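Local atomic coordinates of TRAP dicarboxylate transporter-DctP subunit (Desulfovibrio salexigens, PDB entry 4N6D), a protein that probably binds a small solute, perhaps an organic acid, in the periplasm and delivers it to the membrane components of a TRAP transporter. Residues K41-V46 with K268-H273; M189-T194 with L216-I221. All blocks are in the same frame, centred on the assembly; numbering follows the deposited sequence.

Contact 1: K41-V46 with K268-H273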
loop_
_atom_site.group_PDB
_atom_site.type_symbol
_atom_site.label_atom_id
_atom_site.label_comp_id
_atom_site.label_asym_id
_atom_site.label_seq_id
_atom_site.Cartn_x
_atom_site.Cartn_y
_atom_site.Cartn_z
ATOM N N LYS A 41 9.355 -7.481 -10.524
ATOM C CA LYS A 41 8.491 -8.554 -10.008
ATOM C C LYS A 41 7.441 -8.090 -9.004
ATOM O O LYS A 41 6.499 -8.833 -8.694
ATOM C CB LYS A 41 9.340 -9.667 -9.371
ATOM C CG LYS A 41 10.047 -10.550 -10.382
ATOM C CD LYS A 41 10.993 -11.544 -9.700
ATOM C CE LYS A 41 12.169 -11.926 -10.594
ATOM N NZ LYS A 41 13.131 -12.834 -9.888
ATOM N N THR A 42 7.598 -6.878 -8.479
ATOM C CA THR A 42 6.748 -6.406 -7.389
ATOM C C THR A 42 5.421 -5.838 -7.898
ATOM O O THR A 42 5.298 -5.426 -9.059
ATOM C CB THR A 42 7.464 -5.345 -6.534
ATOM O OG1 THR A 42 7.676 -4.158 -7.303
ATOM C CG2 THR A 42 8.811 -5.875 -6.031
ATOM N N PHE A 43 4.425 -5.787 -7.022
ATOM C CA PHE A 43 3.076 -5.466 -7.460
ATOM C C PHE A 43 2.888 -4.106 -8.171
ATOM O O PHE A 43 2.102 -4.024 -9.109
ATOM C CB PHE A 43 2.029 -5.707 -6.347
ATOM C CG PHE A 43 1.883 -4.576 -5.364
ATOM C CD1 PHE A 43 2.687 -4.506 -4.238
ATOM C CD2 PHE A 43 0.908 -3.606 -5.548
ATOM C CE1 PHE A 43 2.545 -3.460 -3.331
ATOM C CE2 PHE A 43 0.749 -2.582 -4.627
ATOM C CZ PHE A 43 1.578 -2.503 -3.538
ATOM N N PRO A 44 3.634 -3.043 -7.781
ATOM C CA PRO A 44 3.414 -1.780 -8.502
ATOM C C PRO A 44 3.838 -1.888 -9.970
ATOM O O PRO A 44 3.279 -1.218 -10.842
ATOM C CB PRO A 44 4.320 -0.791 -7.754
ATOM C CG PRO A 44 4.463 -1.413 -6.369
ATOM C CD PRO A 44 4.578 -2.867 -6.665
ATOM N N CYS A 45 4.817 -2.741 -10.248
ATOM C CA CYS A 45 5.261 -2.922 -11.632
ATOM C C CYS A 45 4.376 -3.913 -12.355
ATOM O O CYS A 45 4.055 -3.724 -13.518
ATOM C CB CYS A 45 6.705 -3.380 -11.673
ATOM S SG CYS A 45 7.811 -2.027 -11.169
ATOM N N VAL A 46 3.954 -4.966 -11.666
ATOM C CA VAL A 46 3.061 -5.936 -12.302
ATOM C C VAL A 46 1.770 -5.263 -12.754
ATOM O O VAL A 46 1.295 -5.480 -13.876
ATOM C CB VAL A 46 2.757 -7.116 -11.351
ATOM C CG1 VAL A 46 1.619 -7.977 -11.881
ATOM C CG2 VAL A 46 4.000 -7.950 -11.159
ATOM N N LYS A 268 -6.957 -6.796 -6.121
ATOM C CA LYS A 268 -7.264 -8.209 -6.243
ATOM C C LYS A 268 -6.030 -9.036 -6.538
ATOM O O LYS A 268 -5.877 -10.150 -6.010
ATOM C CB LYS A 268 -8.355 -8.428 -7.276
ATOM C CG LYS A 268 -9.703 -7.987 -6.723
ATOM C CD LYS A 268 -10.870 -8.282 -7.614
ATOM C CE LYS A 268 -12.170 -7.972 -6.875
ATOM N NZ LYS A 268 -13.373 -8.050 -7.765
ATOM N N TYR A 269 -5.158 -8.507 -7.391
ATOM C CA TYR A 269 -3.910 -9.177 -7.714
ATOM C C TYR A 269 -3.080 -9.372 -6.447
ATOM O O TYR A 269 -2.556 -10.465 -6.177
ATOM C CB TYR A 269 -3.092 -8.388 -8.754
ATOM C CG TYR A 269 -1.685 -8.883 -8.785
ATOM C CD1 TYR A 269 -1.346 -10.025 -9.506
ATOM C CD2 TYR A 269 -0.703 -8.261 -8.036
ATOM C CE1 TYR A 269 -0.055 -10.521 -9.497
ATOM C CE2 TYR A 269 0.598 -8.750 -8.022
ATOM C CZ TYR A 269 0.910 -9.881 -8.750
ATOM O OH TYR A 269 2.216 -10.351 -8.717
ATOM N N MET A 270 -2.968 -8.312 -5.663
ATOM C CA MET A 270 -2.165 -8.327 -4.454
ATOM C C MET A 270 -2.742 -9.278 -3.415
ATOM O O MET A 270 -2.004 -10.061 -2.823
ATOM C CB MET A 270 -2.076 -6.902 -3.887
ATOM C CG MET A 270 -1.165 -6.763 -2.695
ATOM S SD MET A 270 0.575 -7.014 -3.180
ATOM C CE MET A 270 0.917 -8.496 -2.274
ATOM N N ASP A 271 -4.054 -9.236 -3.187
ATOM C CA ASP A 271 -4.663 -10.191 -2.258
ATOM C C ASP A 271 -4.476 -11.633 -2.705
ATOM O O ASP A 271 -4.259 -12.515 -1.884
ATOM C CB ASP A 271 -6.147 -9.878 -2.044
ATOM C CG ASP A 271 -6.352 -8.610 -1.221
ATOM O OD1 ASP A 271 -5.482 -8.330 -0.365
ATOM O OD2 ASP A 271 -7.387 -7.932 -1.401
ATOM N N GLU A 272 -4.567 -11.900 -4.000
ATOM C CA GLU A 272 -4.347 -13.270 -4.477
ATOM C C GLU A 272 -2.876 -13.670 -4.341
ATOM O O GLU A 272 -2.553 -14.813 -4.032
ATOM C CB GLU A 272 -4.831 -13.392 -5.921
ATOM C CG GLU A 272 -4.610 -14.769 -6.564
ATOM C CD GLU A 272 -5.391 -15.895 -5.906
ATOM O OE1 GLU A 272 -6.451 -15.638 -5.279
ATOM O OE2 GLU A 272 -4.936 -17.055 -6.027
ATOM N N HIS A 273 -1.991 -12.710 -4.552
ATOM C CA HIS A 273 -0.558 -12.927 -4.407
ATOM C C HIS A 273 -0.208 -13.253 -2.952
ATOM O O HIS A 273 0.643 -14.122 -2.689
ATOM C CB HIS A 273 0.185 -11.686 -4.903
ATOM C CG HIS A 273 1.668 -11.833 -4.923
ATOM N ND1 HIS A 273 2.316 -12.725 -5.753
ATOM C CD2 HIS A 273 2.637 -11.206 -4.214
ATOM C CE1 HIS A 273 3.617 -12.642 -5.549
ATOM N NE2 HIS A 273 3.839 -11.734 -4.613
HETATM O O HOH W 1 4.023 -9.092 -7.388
#

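Contact 2: M189-T194 with L216-I221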
loop_
_atom_site.group_PDB
_atom_site.type_symbol
_atom_site.label_atom_id
_atom_site.label_comp_id
_atom_site.label_asym_id
_atom_site.label_seq_id
_atom_site.Cartn_x
_atom_site.Cartn_y
_atom_site.Cartn_z
ATOM N N MET A 189 16.942 -2.046 9.392
ATOM C CA MET A 189 18.066 -2.697 8.742
ATOM C C MET A 189 17.630 -3.131 7.372
ATOM O O MET A 189 16.438 -3.336 7.141
ATOM C CB MET A 189 18.502 -3.914 9.538
ATOM C CG MET A 189 17.457 -5.023 9.581
ATOM S SD MET A 189 18.216 -6.552 10.204
ATOM C CE MET A 189 19.183 -5.933 11.585
ATOM N N PRO A 190 18.595 -3.294 6.459
ATOM C CA PRO A 190 18.238 -3.617 5.078
ATOM C C PRO A 190 17.592 -4.987 4.959
ATOM O O PRO A 190 17.998 -5.930 5.645
ATOM C CB PRO A 190 19.583 -3.594 4.356
ATOM C CG PRO A 190 20.448 -2.708 5.188
ATOM C CD PRO A 190 20.018 -2.936 6.600
ATOM N N MET A 191 16.596 -5.090 4.090
ATOM C CA MET A 191 15.898 -6.348 3.883
ATOM C C MET A 191 16.930 -7.464 3.647
ATOM O O MET A 191 16.778 -8.584 4.159
ATOM C CB MET A 191 14.922 -6.213 2.708
ATOM C CG MET A 191 13.902 -7.338 2.585
ATOM S SD MET A 191 12.769 -7.458 3.987
ATOM C CE MET A 191 11.368 -6.450 3.497
ATOM N N SER A 192 17.990 -7.146 2.904
ATOM C CA SER A 192 19.051 -8.113 2.613
ATOM C C SER A 192 19.793 -8.638 3.853
ATOM O O SER A 192 20.317 -9.755 3.834
ATOM C CB SER A 192 20.072 -7.502 1.650
ATOM O OG SER A 192 20.781 -6.437 2.265
ATOM N N ALA A 193 19.858 -7.841 4.918
ATOM C CA ALA A 193 20.600 -8.242 6.118
ATOM C C ALA A 193 19.706 -8.951 7.135
ATOM O O ALA A 193 20.181 -9.480 8.150
ATOM C CB ALA A 193 21.256 -7.021 6.766
ATOM N N THR A 194 18.413 -8.964 6.852
ATOM C CA THR A 194 17.421 -9.394 7.831
ATOM C C THR A 194 17.457 -10.900 8.088
ATOM O O THR A 194 17.403 -11.323 9.244
ATOM C CB THR A 194 16.065 -8.898 7.416
ATOM O OG1 THR A 194 16.177 -7.493 7.140
ATOM C CG2 THR A 194 15.035 -9.115 8.522
ATOM N N LEU A 216 10.504 -13.432 -0.543
ATOM C CA LEU A 216 11.832 -13.338 0.048
ATOM C C LEU A 216 12.143 -14.519 0.993
ATOM O O LEU A 216 13.100 -14.495 1.770
ATOM C CB LEU A 216 11.957 -12.009 0.780
ATOM C CG LEU A 216 11.931 -10.779 -0.130
ATOM C CD1 LEU A 216 11.938 -9.484 0.692
ATOM C CD2 LEU A 216 13.102 -10.793 -1.097
ATOM N N ASN A 217 11.326 -15.557 0.908
ATOM C CA ASN A 217 11.563 -16.792 1.658
ATOM C C ASN A 217 11.659 -16.575 3.163
ATOM O O ASN A 217 12.308 -17.354 3.862
ATOM C CB ASN A 217 12.840 -17.492 1.164
ATOM C CG ASN A 217 12.931 -18.952 1.624
ATOM O OD1 ASN A 217 11.926 -19.647 1.772
ATOM N ND2 ASN A 217 14.145 -19.405 1.889
ATOM N N PHE A 218 11.000 -15.536 3.678
ATOM C CA PHE A 218 11.033 -15.314 5.120
ATOM C C PHE A 218 10.353 -16.425 5.919
ATOM O O PHE A 218 10.615 -16.588 7.108
ATOM C CB PHE A 218 10.478 -13.940 5.485
ATOM C CG PHE A 218 11.473 -12.840 5.306
ATOM C CD1 PHE A 218 12.612 -12.802 6.088
ATOM C CD2 PHE A 218 11.282 -11.858 4.359
ATOM C CE1 PHE A 218 13.539 -11.804 5.920
ATOM C CE2 PHE A 218 12.212 -10.859 4.188
ATOM C CZ PHE A 218 13.337 -10.837 4.964
ATOM N N ALA A 219 9.494 -17.208 5.273
ATOM C CA ALA A 219 8.798 -18.281 5.955
ATOM C C ALA A 219 9.748 -19.384 6.416
ATOM O O ALA A 219 9.408 -20.137 7.313
ATOM C CB ALA A 219 7.732 -18.873 5.067
ATOM N N GLU A 220 10.940 -19.482 5.821
ATOM C CA GLU A 220 11.869 -20.513 6.258
ATOM C C GLU A 220 12.246 -20.286 7.710
ATOM O O GLU A 220 12.450 -21.232 8.461
ATOM C CB GLU A 220 13.132 -20.574 5.400
ATOM C CG GLU A 220 14.053 -21.735 5.797
ATOM C CD GLU A 220 15.033 -22.111 4.720
ATOM O OE1 GLU A 220 15.260 -21.289 3.816
ATOM O OE2 GLU A 220 15.577 -23.235 4.782
ATOM N N ILE A 221 12.332 -19.016 8.083
ATOM C CA ILE A 221 12.776 -18.618 9.403
ATOM C C ILE A 221 11.615 -18.225 10.316
ATOM O O ILE A 221 11.599 -18.592 11.492
ATOM C CB ILE A 221 13.740 -17.425 9.289
ATOM C CG1 ILE A 221 14.966 -17.822 8.469
ATOM C CG2 ILE A 221 14.138 -16.942 10.673
ATOM C CD1 ILE A 221 15.883 -16.651 8.177
#

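Contact 1: K41-V46 with K268-H273
Phe43, in the first turn of helix 43-58, and Met270, midway along helix 249-285, have the closest CA atoms of the two segments, 6.7 Å apart, and no direct hydrogen bond joins them. The contact brings the start of an early helix of this TRAP solute-binding fold against the long helix that runs through the protein, and its chief motif is a Met-aromatic contact. Met270 SD lies over one face of the Phe43 ring, 3.9 Å from the centroid and 31° off the normal, displaced toward the CG-CD1 side; SD to Phe43 CD1 is 3.4 Å. The Met270 chain leaves its helix with CG anti to the backbone N (chi1 -175°) and then bends at chi2 and chi3, crossing the phenyl group at about a right angle. Pro44 CD also packs on a face of that ring, and Phe235 meets it edge-to-face. Tyr269, one residue earlier on the long helix, is touched in two ways. Phe43 CB sits at its edge, 3.8 Å from Tyr269 CE2, whereas Val46 CG1 comes over a face as a CH-pi contact, 4.0 Å from the Tyr269 ring centroid and 20° off the normal. The opposite face of the tyrosine carries His273 CB. Thr42 O accepts from both Cys45 N and Val46 N, closing the turn that presents Phe43 and Val46 together to the long helix. Polar linkage is left to one water, which lies in the plane of the phenol at its edge, 2.6 Å from Tyr269 OH, and donates to Lys41 O at 2.8 Å.

Contact 2: M189-T194 with L216-I221
Leu216 meets Met191 where the chain leaves helix 212-215, and its CD1 packs tightly against Met191 CG at 3.5 Å, closer than usual for two carbons. This begins an apolar contact between two loops of the solute-binding fold, one leading into helix 194-200 and the other running on to strand 224-226. Asn217 ND2 donates to Glu220 OE1 over 2.9 Å in a bent bond (137°), linking two side chains three residues apart, while Asn217 OD1 is taken by Tyr285 of the long helix 249-285. Phe218 points toward 189-194, its CG anti to the carbonyl carbon (chi1 -81°); Met191 meets the CE2-CZ side of the ring's end and Thr194 the CE1-CZ side. Met191 SD lies 3.5 Å from Phe218 CE2 in a Met-aromatic contact that is oblique to the ring, with the sulfur 4.5 Å from the Phe218 centroid. The Thr194 methyl CG2 is 4.0 Å from Phe218 CE1. CG2 stands anti to the backbone N, while Thr194 OG1 donates to Pro190 O at 2.8 Å from above the carbonyl plane; Ala193 N reaches the same oxygen from the opposite face. After Ala219 and Glu220, Ile221 turns to helix 194-200, touching Leu198 and Gln199, and Leu198 also meets Phe218. The hydrogen bonds of Thr194 and Asn217 stay on their own side and none crosses between the segments, so what passes between the loops is dispersion among methyl, thioether and phenyl groups, with little directional constraint.

In the fold
Both contacts lie within the family 7 solute-binding region, and along the chain contact 2 is nested inside the loop closed by contact 1; they are about 19 Å apart between centres and about 8 Å between nearest atoms, without touching. Both are partly buried. Contact 1 is nearer the middle, its centre about 11 Å from that of the chain, and pairs two helices distant in sequence. Contact 2, centred about 20 Å from the same point, is more peripheral, with Leu216 exposed, and joins loops only 22 residues apart. Each pairs a methionine sulfur with a phenylalanine, over the face in contact 1 but obliquely in contact 2, and only contact 1 adds a water bridge. Helix 249-285 supplies 268-273 and, farther along, touches 216-221.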